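Local coordinates for OxsB protein (Bacillus megaterium, PDB 5UL3) that uses cobalamin, a [4Fe-4S] cluster and S-adenosylmethionine to contract the deoxyribose ring of dAMP oxidatively, making the oxetane aldehyde precursor of oxetanocin A, at residues A[48-53]-A[59-64]; A[164-169]-A[190-195]; A[396-401]-A[418-423]; A[485-490]-A[643-648]. One frame throughout, in Å; residues are numbered along the deposited sequence.

Contact 1. Residues A[48-53]-A[59-64]; sequences KRILVS and TTLYVI
The guanidinium of R49 has the CD1 methyl of I64 over one of its faces, with I64 CD1 3.4 Å from R49 NE, while its nitrogens NE and NH1 are hydrogen-bonded to Y112 OH and L115 O of helix 109-115. The long arginine suits this strand edge because its aliphatic stem runs beside I64 and its polar end still reaches the helix. Around the Y62 ring, the carbonyl oxygen of L51 lies at the edge, near the ring plane, and L51 CD2 comes 4.0 Å from Y62 CD1 as the two side chains run the same way; the Y62 hydroxyl is hydrogen-bonded to Q151 and N82. Strands 49-53 and 60-64 form an antiparallel beta hairpin at one border of a four-stranded sheet in the N-terminal part of the protein. Its backbone ladder includes Y62 N to L51 O, 2.8 Å and almost straight at 176°. At the start of the first strand K48 and R49 both face I64, a classic beta bulge in which I64 O accepts from K48 N (2.9 Å) and R49 N (3.3 Å). I50, V52, L61 and V63 make an aliphatic face that lies in part against helix 28-39. L61 turns its CG away from the backbone N (chi1 173°), which brings CD1 over to the other strand, 3.7 Å from V52 CG2; L61 CD1 also touches I50. Beta-branched V52 and I50 suit extended backbone.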
loop_
_atom_site.group_PDB
_atom_site.type_symbol
_atom_site.label_atom_id
_atom_site.label_comp_id
_atom_site.label_asym_id
_atom_site.label_seq_id
_atom_site.Cartn_x
_atom_site.Cartn_y
_atom_site.Cartn_z
ATOM N N LYS A 48 -36.914 23.951 6.400
ATOM C CA LYS A 48 -36.858 23.209 7.656
ATOM C C LYS A 48 -35.522 22.504 7.861
ATOM O O LYS A 48 -34.950 22.567 8.952
ATOM C CB LYS A 48 -38.005 22.198 7.726
ATOM C CG LYS A 48 -39.326 22.817 8.170
ATOM C CD LYS A 48 -40.330 21.754 8.589
ATOM C CE LYS A 48 -41.484 22.369 9.376
ATOM N NZ LYS A 48 -42.428 21.326 9.865
ATOM N N ARG A 49 -35.008 21.820 6.843
ATOM C CA ARG A 49 -33.706 21.184 6.996
ATOM C C ARG A 49 -33.059 21.025 5.630
ATOM O O ARG A 49 -33.710 21.154 4.590
ATOM C CB ARG A 49 -33.815 19.837 7.730
ATOM C CG ARG A 49 -34.549 18.743 6.983
ATOM C CD ARG A 49 -34.627 17.477 7.835
ATOM N NE ARG A 49 -34.670 16.255 7.031
ATOM C CZ ARG A 49 -33.597 15.538 6.688
ATOM N NH1 ARG A 49 -33.742 14.439 5.956
ATOM N NH2 ARG A 49 -32.381 15.912 7.072
ATOM N N ILE A 50 -31.745 20.793 5.644
ATOM C CA ILE A 50 -30.994 20.563 4.420
ATOM C C ILE A 50 -30.179 19.287 4.581
ATOM O O ILE A 50 -29.896 18.833 5.690
ATOM C CB ILE A 50 -30.064 21.734 4.037
ATOM C CG1 ILE A 50 -28.982 21.936 5.091
ATOM C CG2 ILE A 50 -30.853 23.015 3.818
ATOM C CD1 ILE A 50 -27.717 22.508 4.512
ATOM N N LEU A 51 -29.811 18.721 3.436
ATOM C CA LEU A 51 -28.991 17.519 3.337
ATOM C C LEU A 51 -28.050 17.718 2.160
ATOM O O LEU A 51 -28.495 18.115 1.079
ATOM C CB LEU A 51 -29.871 16.275 3.118
ATOM C CG LEU A 51 -29.165 14.980 2.687
ATOM C CD1 LEU A 51 -28.249 14.489 3.773
ATOM C CD2 LEU A 51 -30.179 13.913 2.310
ATOM N N VAL A 52 -26.758 17.443 2.353
ATOM C CA VAL A 52 -25.805 17.383 1.250
ATOM C C VAL A 52 -25.397 15.919 1.090
ATOM O O VAL A 52 -25.091 15.244 2.081
ATOM C CB VAL A 52 -24.571 18.271 1.486
ATOM C CG1 VAL A 52 -23.532 18.043 0.381
ATOM C CG2 VAL A 52 -24.987 19.742 1.502
ATOM N N SER A 53 -25.411 15.438 -0.141
ATOM C CA SER A 53 -24.888 14.098 -0.435
ATOM C C SER A 53 -24.210 14.170 -1.792
ATOM O O SER A 53 -24.069 15.248 -2.376
ATOM C CB SER A 53 -26.012 13.051 -0.383
ATOM O OG SER A 53 -25.465 11.731 -0.466
ATOM N N THR A 59 -22.044 16.292 -6.336
ATOM C CA THR A 59 -22.524 16.742 -5.044
ATOM C C THR A 59 -23.869 17.450 -5.204
ATOM O O THR A 59 -24.076 18.226 -6.141
ATOM C CB THR A 59 -21.500 17.681 -4.400
ATOM O OG1 THR A 59 -20.199 17.061 -4.449
ATOM C CG2 THR A 59 -21.860 17.924 -2.945
ATOM N N THR A 60 -24.779 17.151 -4.291
ATOM C CA THR A 60 -26.189 17.509 -4.406
ATOM C C THR A 60 -26.668 18.089 -3.088
ATOM O O THR A 60 -26.366 17.544 -2.028
ATOM C CB THR A 60 -27.056 16.274 -4.747
ATOM O OG1 THR A 60 -26.559 15.651 -5.925
ATOM C CG2 THR A 60 -28.514 16.693 -4.985
ATOM N N LEU A 61 -27.440 19.179 -3.153
ATOM C CA LEU A 61 -28.080 19.762 -1.982
ATOM C C LEU A 61 -29.591 19.567 -2.065
ATOM O O LEU A 61 -30.199 19.855 -3.101
ATOM C CB LEU A 61 -27.751 21.256 -1.879
ATOM C CG LEU A 61 -28.490 22.031 -0.797
ATOM C CD1 LEU A 61 -28.103 21.543 0.587
ATOM C CD2 LEU A 61 -28.208 23.522 -0.947
ATOM N N TYR A 62 -30.178 19.052 -0.991
ATOM C CA TYR A 62 -31.625 19.007 -0.818
ATOM C C TYR A 62 -32.012 20.067 0.201
ATOM O O TYR A 62 -31.461 20.104 1.305
ATOM C CB TYR A 62 -32.095 17.628 -0.346
ATOM C CG TYR A 62 -31.639 16.519 -1.253
ATOM C CD1 TYR A 62 -30.374 15.948 -1.110
ATOM C CD2 TYR A 62 -32.469 16.043 -2.257
ATOM C CE1 TYR A 62 -29.956 14.923 -1.972
ATOM C CE2 TYR A 62 -32.062 15.029 -3.105
ATOM C CZ TYR A 62 -30.813 14.474 -2.957
ATOM O OH TYR A 62 -30.435 13.475 -3.823
ATOM N N VAL A 63 -32.941 20.933 -0.172
ATOM C CA VAL A 63 -33.521 21.898 0.751
ATOM C C VAL A 63 -34.949 21.442 1.003
ATOM O O VAL A 63 -35.782 21.469 0.093
ATOM C CB VAL A 63 -33.480 23.329 0.197
ATOM C CG1 VAL A 63 -33.888 24.324 1.290
ATOM C CG2 VAL A 63 -32.088 23.644 -0.331
ATOM N N ILE A 64 -35.220 20.970 2.217
ATOM C CA ILE A 64 -36.538 20.462 2.574
ATOM C C ILE A 64 -37.318 21.620 3.190
ATOM O O ILE A 64 -37.091 21.985 4.344
ATOM C CB ILE A 64 -36.445 19.275 3.532
ATOM C CG1 ILE A 64 -35.663 18.123 2.881
ATOM C CG2 ILE A 64 -37.838 18.823 3.930
ATOM C CD1 ILE A 64 -35.511 16.916 3.779
#

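Contact 2. Residues A[164-169]-A[190-195]; sequences TTINQI and KKLAFE
I166 carries most of this contact: its CD1 methyl fits between L192 and E195 of the neighbouring helix. I166 CD1 is 3.5 Å from L192 CD1, and I166 CG1 is 3.8 Å from the same methyl, as the two side chains overlap while running in opposed directions. Only one branch of L192 does the touching. CG stands anti to the backbone N (chi1 -167°), which carries that branch across to I166 although the side chain does not set out toward it. E195 meets the isoleucine at about a right angle, its OE1 3.2 Å from I166 CD1; this is a carboxylate oxygen against a methyl, and no hydrogen bond crosses between 164-169 and 190-195. Both helices belong to the Rossmann fold that houses cobalamin, where helix 166-176 leads into strand 180-184 and helix 190-205 follows that strand, with the side chain of L192 about 11 Å from the bound cobalamin. Aliphatic side chains suit the seam between two such helices, and I166 extends it by touching I196 and L199, while a glutamate suits its partly exposed margin. The first turn of helix 166-176 is secured by a capping box: T165, at the N-cap, accepts from Q168 N through OG1 at 3.1 Å, and T165 N donates to Q168 OE1 at 3.0 Å, on a lone pair in the carbonyl plane. Threonine suits this place because its short hydroxyl can receive a first-turn N-H.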
loop_
_atom_site.group_PDB
_atom_site.type_symbol
_atom_site.label_atom_id
_atom_site.label_comp_id
_atom_site.label_asym_id
_atom_site.label_seq_id
_atom_site.Cartn_x
_atom_site.Cartn_y
_atom_site.Cartn_z
ATOM N N THR A 164 -5.817 10.518 16.432
ATOM C CA THR A 164 -7.052 10.293 17.175
ATOM C C THR A 164 -6.912 9.072 18.074
ATOM O O THR A 164 -6.572 7.980 17.612
ATOM C CB THR A 164 -8.229 10.110 16.204
ATOM O OG1 THR A 164 -8.198 11.162 15.227
ATOM C CG2 THR A 164 -9.556 10.169 16.969
ATOM N N THR A 165 -7.175 9.258 19.368
ATOM C CA THR A 165 -7.012 8.193 20.349
ATOM C C THR A 165 -8.267 7.334 20.463
ATOM O O THR A 165 -9.354 7.716 20.028
ATOM C CB THR A 165 -6.690 8.773 21.728
ATOM O OG1 THR A 165 -7.806 9.556 22.171
ATOM C CG2 THR A 165 -5.441 9.649 21.669
ATOM N N ILE A 166 -8.100 6.173 21.113
ATOM C CA ILE A 166 -9.225 5.281 21.394
ATOM C C ILE A 166 -10.349 6.028 22.109
ATOM O O ILE A 166 -11.521 5.914 21.744
ATOM C CB ILE A 166 -8.758 4.061 22.209
ATOM C CG1 ILE A 166 -7.873 3.135 21.371
ATOM C CG2 ILE A 166 -9.953 3.285 22.721
ATOM C CD1 ILE A 166 -7.210 2.021 22.193
ATOM N N ASN A 167 -10.012 6.809 23.138
ATOM C CA ASN A 167 -11.071 7.514 23.858
ATOM C C ASN A 167 -11.693 8.623 23.011
ATOM O O ASN A 167 -12.886 8.916 23.160
ATOM C CB ASN A 167 -10.536 8.069 25.183
ATOM C CG ASN A 167 -10.264 6.974 26.211
ATOM O OD1 ASN A 167 -10.808 5.868 26.127
ATOM N ND2 ASN A 167 -9.429 7.284 27.194
ATOM N N GLN A 168 -10.921 9.238 22.110
ATOM C CA GLN A 168 -11.511 10.219 21.206
ATOM C C GLN A 168 -12.426 9.547 20.186
ATOM O O GLN A 168 -13.449 10.121 19.788
ATOM C CB GLN A 168 -10.417 11.030 20.511
ATOM C CG GLN A 168 -9.664 11.953 21.477
ATOM C CD GLN A 168 -8.506 12.695 20.824
ATOM O OE1 GLN A 168 -7.762 12.136 20.013
ATOM N NE2 GLN A 168 -8.343 13.962 21.189
ATOM N N ILE A 169 -12.077 8.339 19.741
ATOM C CA ILE A 169 -12.978 7.602 18.850
ATOM C C ILE A 169 -14.322 7.382 19.526
ATOM O O ILE A 169 -15.378 7.673 18.953
ATOM C CB ILE A 169 -12.356 6.263 18.435
ATOM C CG1 ILE A 169 -11.161 6.502 17.504
ATOM C CG2 ILE A 169 -13.440 5.360 17.804
ATOM C CD1 ILE A 169 -10.245 5.297 17.387
ATOM N N LYS A 190 -4.641 -6.164 15.980
ATOM C CA LYS A 190 -5.602 -6.975 16.727
ATOM C C LYS A 190 -5.902 -6.376 18.098
ATOM O O LYS A 190 -7.068 -6.222 18.478
ATOM C CB LYS A 190 -5.092 -8.401 16.912
ATOM C CG LYS A 190 -5.947 -9.163 17.935
ATOM C CD LYS A 190 -5.263 -10.386 18.508
ATOM C CE LYS A 190 -6.113 -11.022 19.607
ATOM N NZ LYS A 190 -5.366 -12.084 20.344
ATOM N N LYS A 191 -4.853 -6.072 18.870
ATOM C CA LYS A 191 -5.040 -5.562 20.229
ATOM C C LYS A 191 -5.800 -4.237 20.230
ATOM O O LYS A 191 -6.729 -4.044 21.024
ATOM C CB LYS A 191 -3.670 -5.425 20.908
ATOM C CG LYS A 191 -3.652 -4.616 22.198
ATOM C CD LYS A 191 -2.239 -4.562 22.772
ATOM C CE LYS A 191 -2.157 -3.651 23.988
ATOM N NZ LYS A 191 -0.769 -3.578 24.535
ATOM N N LEU A 192 -5.446 -3.326 19.321
ATOM C CA LEU A 192 -6.174 -2.068 19.170
ATOM C C LEU A 192 -7.636 -2.303 18.790
ATOM O O LEU A 192 -8.551 -1.673 19.339
ATOM C CB LEU A 192 -5.468 -1.224 18.113
ATOM C CG LEU A 192 -5.761 0.240 17.897
ATOM C CD1 LEU A 192 -5.633 0.980 19.214
ATOM C CD2 LEU A 192 -4.728 0.738 16.919
ATOM N N ALA A 193 -7.874 -3.200 17.828
ATOM C CA ALA A 193 -9.238 -3.516 17.425
ATOM C C ALA A 193 -10.054 -4.050 18.595
ATOM O O ALA A 193 -11.206 -3.649 18.789
ATOM C CB ALA A 193 -9.226 -4.542 16.282
ATOM N N PHE A 194 -9.485 -4.983 19.364
ATOM C CA PHE A 194 -10.246 -5.581 20.457
ATOM C C PHE A 194 -10.562 -4.552 21.534
ATOM O O PHE A 194 -11.660 -4.566 22.099
ATOM C CB PHE A 194 -9.491 -6.759 21.065
ATOM C CG PHE A 194 -9.697 -8.062 20.338
ATOM C CD1 PHE A 194 -9.946 -8.085 18.975
ATOM C CD2 PHE A 194 -9.652 -9.264 21.025
ATOM C CE1 PHE A 194 -10.128 -9.304 18.305
ATOM C CE2 PHE A 194 -9.843 -10.481 20.366
ATOM C CZ PHE A 194 -10.082 -10.497 19.006
ATOM N N GLU A 195 -9.621 -3.654 21.820
ATOM C CA GLU A 195 -9.877 -2.588 22.791
ATOM C C GLU A 195 -11.018 -1.686 22.335
ATOM O O GLU A 195 -11.904 -1.332 23.124
ATOM C CB GLU A 195 -8.616 -1.756 23.017
ATOM C CG GLU A 195 -7.501 -2.482 23.763
ATOM C CD GLU A 195 -6.351 -1.559 24.128
ATOM O OE1 GLU A 195 -6.600 -0.342 24.271
ATOM O OE2 GLU A 195 -5.207 -2.050 24.276
#

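Contact 3. Residues A[396-401]-A[418-423]; sequences FAARAD and KMWHYC
Strand 393-398 and helix 410-426 are the first two elements of a beta-alpha-beta unit in the AdoMet radical domain, and the side of the strand that carries F396 and A398 meets the helix. F396 CG sits between its backbone N and carbonyl carbon (chi1 62°), which turns the ring toward W420: F396 CE1 approaches W420 CH2 to 3.6 Å, the ring planes inclined at 33° in an oblique pairing. Small A398 leaves space for the indole, setting its CB at the ring edge, near its plane, 3.8 Å from W420 CH2. C423 SG lies 4.2 Å from F396 CZ, an oblique sulfur-aromatic contact. M419 CE rests over one face of the indole, toward the rim, while W420 NE1 is hydrogen-bonded to S402 O, which helps to hold the indole's rotation. Past the strand end R399, beside the iron-sulfur cluster, grips D401 OD2 side-on through NE and NH1 (3.0 Å from NH1). Such apolar packing between strand and outer helix, with cofactor residues at the strand's C-terminal end, is typical of the partial triose phosphate isomerase barrel of radical SAM enzymes.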
loop_
_atom_site.group_PDB
_atom_site.type_symbol
_atom_site.label_atom_id
_atom_site.label_comp_id
_atom_site.label_asym_id
_atom_site.label_seq_id
_atom_site.Cartn_x
_atom_site.Cartn_y
_atom_site.Cartn_z
ATOM N N PHE A 396 4.837 3.402 -8.272
ATOM C CA PHE A 396 3.961 2.234 -8.370
ATOM C C PHE A 396 4.818 0.978 -8.365
ATOM O O PHE A 396 6.044 1.050 -8.411
ATOM C CB PHE A 396 3.058 2.284 -9.606
ATOM C CG PHE A 396 3.796 2.294 -10.934
ATOM C CD1 PHE A 396 4.116 1.109 -11.573
ATOM C CD2 PHE A 396 4.094 3.496 -11.573
ATOM C CE1 PHE A 396 4.768 1.119 -12.819
ATOM C CE2 PHE A 396 4.726 3.517 -12.815
ATOM C CZ PHE A 396 5.059 2.330 -13.439
ATOM N N ALA A 397 4.154 -0.178 -8.304
ATOM C CA ALA A 397 4.821 -1.473 -8.283
ATOM C C ALA A 397 4.528 -2.239 -9.571
ATOM O O ALA A 397 3.486 -2.047 -10.199
ATOM C CB ALA A 397 4.365 -2.315 -7.090
ATOM N N ALA A 398 5.457 -3.113 -9.951
ATOM C CA ALA A 398 5.279 -3.891 -11.179
ATOM C C ALA A 398 6.089 -5.174 -11.105
ATOM O O ALA A 398 7.117 -5.232 -10.424
ATOM C CB ALA A 398 5.706 -3.091 -12.415
ATOM N N ARG A 399 5.626 -6.202 -11.837
ATOM C CA ARG A 399 6.406 -7.421 -12.001
ATOM C C ARG A 399 7.501 -7.214 -13.039
ATOM O O ARG A 399 7.351 -6.424 -13.974
ATOM C CB ARG A 399 5.537 -8.603 -12.478
ATOM C CG ARG A 399 4.165 -8.715 -11.895
ATOM C CD ARG A 399 3.509 -10.070 -12.285
ATOM N NE ARG A 399 3.453 -10.338 -13.719
ATOM C CZ ARG A 399 2.425 -10.012 -14.496
ATOM N NH1 ARG A 399 2.447 -10.305 -15.791
ATOM N NH2 ARG A 399 1.370 -9.388 -13.983
ATOM N N ALA A 400 8.581 -7.985 -12.901
ATOM C CA ALA A 400 9.647 -7.919 -13.899
ATOM C C ALA A 400 9.120 -8.210 -15.298
ATOM O O ALA A 400 9.548 -7.569 -16.268
ATOM C CB ALA A 400 10.776 -8.879 -13.552
ATOM N N ASP A 401 8.182 -9.163 -15.433
ATOM C CA ASP A 401 7.676 -9.479 -16.768
ATOM C C ASP A 401 6.645 -8.478 -17.274
ATOM O O ASP A 401 6.136 -8.639 -18.391
ATOM C CB ASP A 401 7.116 -10.913 -16.820
ATOM C CG ASP A 401 6.145 -11.231 -15.687
ATOM O OD1 ASP A 401 6.493 -11.035 -14.502
ATOM O OD2 ASP A 401 5.052 -11.742 -15.987
ATOM N N LYS A 418 8.294 1.406 -24.915
ATOM C CA LYS A 418 7.668 2.700 -25.182
ATOM C C LYS A 418 6.735 3.116 -24.046
ATOM O O LYS A 418 6.748 4.273 -23.609
ATOM C CB LYS A 418 6.904 2.657 -26.506
ATOM C CG LYS A 418 6.087 3.920 -26.759
ATOM C CD LYS A 418 5.405 3.901 -28.145
ATOM C CE LYS A 418 4.605 5.190 -28.360
ATOM N NZ LYS A 418 3.653 5.103 -29.520
ATOM N N MET A 419 5.921 2.184 -23.551
ATOM C CA MET A 419 5.012 2.493 -22.448
ATOM C C MET A 419 5.782 2.926 -21.206
ATOM O O MET A 419 5.429 3.919 -20.551
ATOM C CB MET A 419 4.134 1.273 -22.131
ATOM C CG MET A 419 3.064 1.527 -21.050
ATOM S SD MET A 419 2.724 0.005 -20.125
ATOM C CE MET A 419 4.261 -0.131 -19.228
ATOM N N TRP A 420 6.836 2.186 -20.857
ATOM C CA TRP A 420 7.632 2.574 -19.698
ATOM C C TRP A 420 8.279 3.942 -19.899
ATOM O O TRP A 420 8.418 4.715 -18.939
ATOM C CB TRP A 420 8.684 1.498 -19.418
ATOM C CG TRP A 420 8.132 0.357 -18.620
ATOM C CD1 TRP A 420 7.630 -0.841 -19.102
ATOM C CD2 TRP A 420 7.985 0.309 -17.196
ATOM N NE1 TRP A 420 7.198 -1.623 -18.053
ATOM C CE2 TRP A 420 7.406 -0.942 -16.875
ATOM C CE3 TRP A 420 8.292 1.202 -16.155
ATOM C CZ2 TRP A 420 7.136 -1.322 -15.559
ATOM C CZ3 TRP A 420 8.014 0.821 -14.851
ATOM C CH2 TRP A 420 7.442 -0.433 -14.565
ATOM N N HIS A 421 8.673 4.262 -21.131
ATOM C CA HIS A 421 9.214 5.592 -21.400
ATOM C C HIS A 421 8.166 6.658 -21.134
ATOM O O HIS A 421 8.462 7.681 -20.506
ATOM C CB HIS A 421 9.722 5.688 -22.837
ATOM C CG HIS A 421 10.361 7.005 -23.164
ATOM N ND1 HIS A 421 10.099 7.688 -24.333
ATOM C CD2 HIS A 421 11.254 7.761 -22.480
ATOM C CE1 HIS A 421 10.796 8.810 -24.352
ATOM N NE2 HIS A 421 11.510 8.876 -23.243
ATOM N N TYR A 422 6.929 6.430 -21.592
ATOM C CA TYR A 422 5.848 7.364 -21.290
ATOM C C TYR A 422 5.646 7.504 -19.790
ATOM O O TYR A 422 5.354 8.602 -19.303
ATOM C CB TYR A 422 4.543 6.918 -21.957
ATOM C CG TYR A 422 4.342 7.537 -23.329
ATOM C CD1 TYR A 422 4.899 6.962 -24.450
ATOM C CD2 TYR A 422 3.637 8.721 -23.483
ATOM C CE1 TYR A 422 4.737 7.525 -25.701
ATOM C CE2 TYR A 422 3.466 9.300 -24.735
ATOM C CZ TYR A 422 4.021 8.689 -25.839
ATOM O OH TYR A 422 3.869 9.235 -27.092
ATOM N N CYS A 423 5.760 6.399 -19.040
ATOM C CA CYS A 423 5.677 6.500 -17.583
ATOM C C CYS A 423 6.768 7.420 -17.041
ATOM O O CYS A 423 6.504 8.289 -16.205
ATOM C CB CYS A 423 5.795 5.125 -16.941
ATOM S SG CYS A 423 4.327 4.114 -17.187
#

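Contact 4. Residues A[485-490]-A[643-648]; sequences NLKENL and YLVYNL
V645 is the centre of this helix-helix contact, which joins helix 484-493, at the end of the partial barrel, to helix 620-648 of the C-terminal helical region. The segment axes approach to 10.9 Å at closest, at 138° to each other, and V645 is the one residue of 643-648 that meets 485-490. Its CG1 methyl makes the tight part, 3.7 Å from K487 CE and 3.8 Å from K487 CG; the lysine's straight methylene chain passes the methyl at a slant. The apolar side is looser: V645 CG2 stands 4.2 Å from L486 CD1 and 4.4 Å from L490 CD1, leucines that present broad aliphatic ends to a buried seam; L486 also packs on L593 of helix 588-617. Lysine suits the partly exposed margin, where its methylenes cover the valine and its ammonium goes on to S649 OG. Away from the interface, N647 ND2 hydrogen-bonds to Y643 O at 2.9 Å and lies 3.3 Å above the plane of the Y643 ring, over its centre.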
loop_
_atom_site.group_PDB
_atom_site.type_symbol
_atom_site.label_atom_id
_atom_site.label_comp_id
_atom_site.label_asym_id
_atom_site.label_seq_id
_atom_site.Cartn_x
_atom_site.Cartn_y
_atom_site.Cartn_z
ATOM N N ASN A 485 21.259 -22.155 -3.930
ATOM C CA ASN A 485 20.404 -21.004 -4.238
ATOM C C ASN A 485 20.941 -19.717 -3.614
ATOM O O ASN A 485 20.778 -18.638 -4.201
ATOM C CB ASN A 485 18.973 -21.232 -3.749
ATOM C CG ASN A 485 18.239 -22.328 -4.517
ATOM O OD1 ASN A 485 17.138 -22.691 -4.151
ATOM N ND2 ASN A 485 18.858 -22.868 -5.561
ATOM N N LEU A 486 21.574 -19.802 -2.440
ATOM C CA LEU A 486 22.167 -18.595 -1.859
ATOM C C LEU A 486 23.338 -18.112 -2.700
ATOM O O LEU A 486 23.477 -16.911 -2.943
ATOM C CB LEU A 486 22.612 -18.839 -0.413
ATOM C CG LEU A 486 21.549 -19.282 0.607
ATOM C CD1 LEU A 486 22.193 -19.532 1.961
ATOM C CD2 LEU A 486 20.374 -18.273 0.721
ATOM N N LYS A 487 24.196 -19.030 -3.154
ATOM C CA LYS A 487 25.293 -18.631 -4.025
ATOM C C LYS A 487 24.772 -17.996 -5.304
ATOM O O LYS A 487 25.324 -16.994 -5.774
ATOM C CB LYS A 487 26.175 -19.839 -4.351
ATOM C CG LYS A 487 26.845 -20.429 -3.131
ATOM C CD LYS A 487 27.864 -21.513 -3.531
ATOM C CE LYS A 487 28.658 -22.000 -2.329
ATOM N NZ LYS A 487 29.700 -23.018 -2.704
ATOM N N GLU A 488 23.726 -18.581 -5.892
ATOM C CA GLU A 488 23.125 -18.004 -7.091
ATOM C C GLU A 488 22.566 -16.614 -6.804
ATOM O O GLU A 488 22.712 -15.691 -7.616
ATOM C CB GLU A 488 22.023 -18.921 -7.621
ATOM C CG GLU A 488 22.520 -20.268 -8.159
ATOM C CD GLU A 488 21.447 -21.355 -8.111
ATOM O OE1 GLU A 488 20.252 -21.021 -8.004
ATOM O OE2 GLU A 488 21.802 -22.555 -8.169
ATOM N N ASN A 489 21.927 -16.449 -5.648
ATOM C CA ASN A 489 21.396 -15.139 -5.267
ATOM C C ASN A 489 22.508 -14.108 -5.125
ATOM O O ASN A 489 22.392 -12.980 -5.617
ATOM C CB ASN A 489 20.623 -15.264 -3.961
ATOM C CG ASN A 489 19.207 -15.734 -4.177
ATOM O OD1 ASN A 489 18.727 -15.771 -5.305
ATOM N ND2 ASN A 489 18.530 -16.089 -3.100
ATOM N N LEU A 490 23.568 -14.465 -4.398
ATOM C CA LEU A 490 24.676 -13.543 -4.183
ATOM C C LEU A 490 25.311 -13.123 -5.502
ATOM O O LEU A 490 25.616 -11.935 -5.700
ATOM C CB LEU A 490 25.713 -14.191 -3.267
ATOM C CG LEU A 490 25.298 -14.469 -1.821
ATOM C CD1 LEU A 490 26.322 -15.397 -1.163
ATOM C CD2 LEU A 490 25.176 -13.149 -1.036
ATOM N N TYR A 643 30.437 -14.134 3.163
ATOM C CA TYR A 643 31.454 -14.636 4.081
ATOM C C TYR A 643 30.968 -15.868 4.838
ATOM O O TYR A 643 31.722 -16.837 5.003
ATOM C CB TYR A 643 31.841 -13.514 5.037
ATOM C CG TYR A 643 32.949 -13.825 6.016
ATOM C CD1 TYR A 643 34.252 -14.012 5.583
ATOM C CD2 TYR A 643 32.693 -13.883 7.373
ATOM C CE1 TYR A 643 35.278 -14.276 6.490
ATOM C CE2 TYR A 643 33.712 -14.139 8.289
ATOM C CZ TYR A 643 34.995 -14.339 7.841
ATOM O OH TYR A 643 35.991 -14.601 8.757
ATOM N N LEU A 644 29.718 -15.851 5.315
ATOM C CA LEU A 644 29.174 -17.025 5.996
ATOM C C LEU A 644 29.110 -18.235 5.065
ATOM O O LEU A 644 29.477 -19.350 5.460
ATOM C CB LEU A 644 27.790 -16.712 6.571
ATOM C CG LEU A 644 27.736 -15.715 7.737
ATOM C CD1 LEU A 644 26.292 -15.312 8.051
ATOM C CD2 LEU A 644 28.383 -16.316 8.958
ATOM N N VAL A 645 28.653 -18.036 3.826
ATOM C CA VAL A 645 28.558 -19.141 2.872
ATOM C C VAL A 645 29.953 -19.632 2.493
ATOM O O VAL A 645 30.177 -20.837 2.305
ATOM C CB VAL A 645 27.746 -18.714 1.632
ATOM C CG1 VAL A 645 27.805 -19.790 0.520
ATOM C CG2 VAL A 645 26.298 -18.445 2.014
ATOM N N TYR A 646 30.911 -18.709 2.381
ATOM C CA TYR A 646 32.287 -19.098 2.092
ATOM C C TYR A 646 32.848 -20.000 3.181
ATOM O O TYR A 646 33.545 -20.979 2.889
ATOM C CB TYR A 646 33.173 -17.866 1.945
ATOM C CG TYR A 646 34.597 -18.225 1.593
ATOM C CD1 TYR A 646 34.954 -18.497 0.276
ATOM C CD2 TYR A 646 35.580 -18.311 2.573
ATOM C CE1 TYR A 646 36.253 -18.836 -0.057
ATOM C CE2 TYR A 646 36.884 -18.650 2.249
ATOM C CZ TYR A 646 37.212 -18.909 0.934
ATOM O OH TYR A 646 38.505 -19.250 0.607
ATOM N N ASN A 647 32.565 -19.676 4.443
ATOM C CA ASN A 647 33.104 -20.452 5.548
ATOM C C ASN A 647 32.429 -21.806 5.674
ATOM O O ASN A 647 32.953 -22.686 6.368
ATOM C CB ASN A 647 32.973 -19.664 6.847
ATOM C CG ASN A 647 34.144 -18.712 7.069
ATOM O OD1 ASN A 647 35.242 -19.143 7.422
ATOM N ND2 ASN A 647 33.917 -17.415 6.856
ATOM N N LEU A 648 31.288 -21.994 5.016
ATOM C CA LEU A 648 30.634 -23.291 4.955
ATOM C C LEU A 648 30.979 -24.058 3.693
ATOM O O LEU A 648 31.003 -25.291 3.716
ATOM C CB LEU A 648 29.111 -23.131 5.024
ATOM C CG LEU A 648 28.489 -22.460 6.245
ATOM C CD1 LEU A 648 27.018 -22.166 5.965
ATOM C CD2 LEU A 648 28.626 -23.341 7.458
#

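Overall arrangement
Contacts 1, 3 and 4 are buried, whereas contact 2 lies at the surface. None touches another, and no two share a helix or strand; they follow one another along the chain, from the N-terminal sheet through the cobalamin domain and radical domain to the C-terminal helices. Only contact 1 is joined by backbone hydrogen bonds, as pairing strands require; the other three meet through side chains alone. Contact 2 sets aliphatic groups beside a carboxylate, contact 3 uses aromatic rings and sulfur near both cofactors, and contact 4 combines aliphatic branches with a lysine stem. Contacts 1 and 4, on opposite sides of the chain's centre, have centres about 68 Å apart.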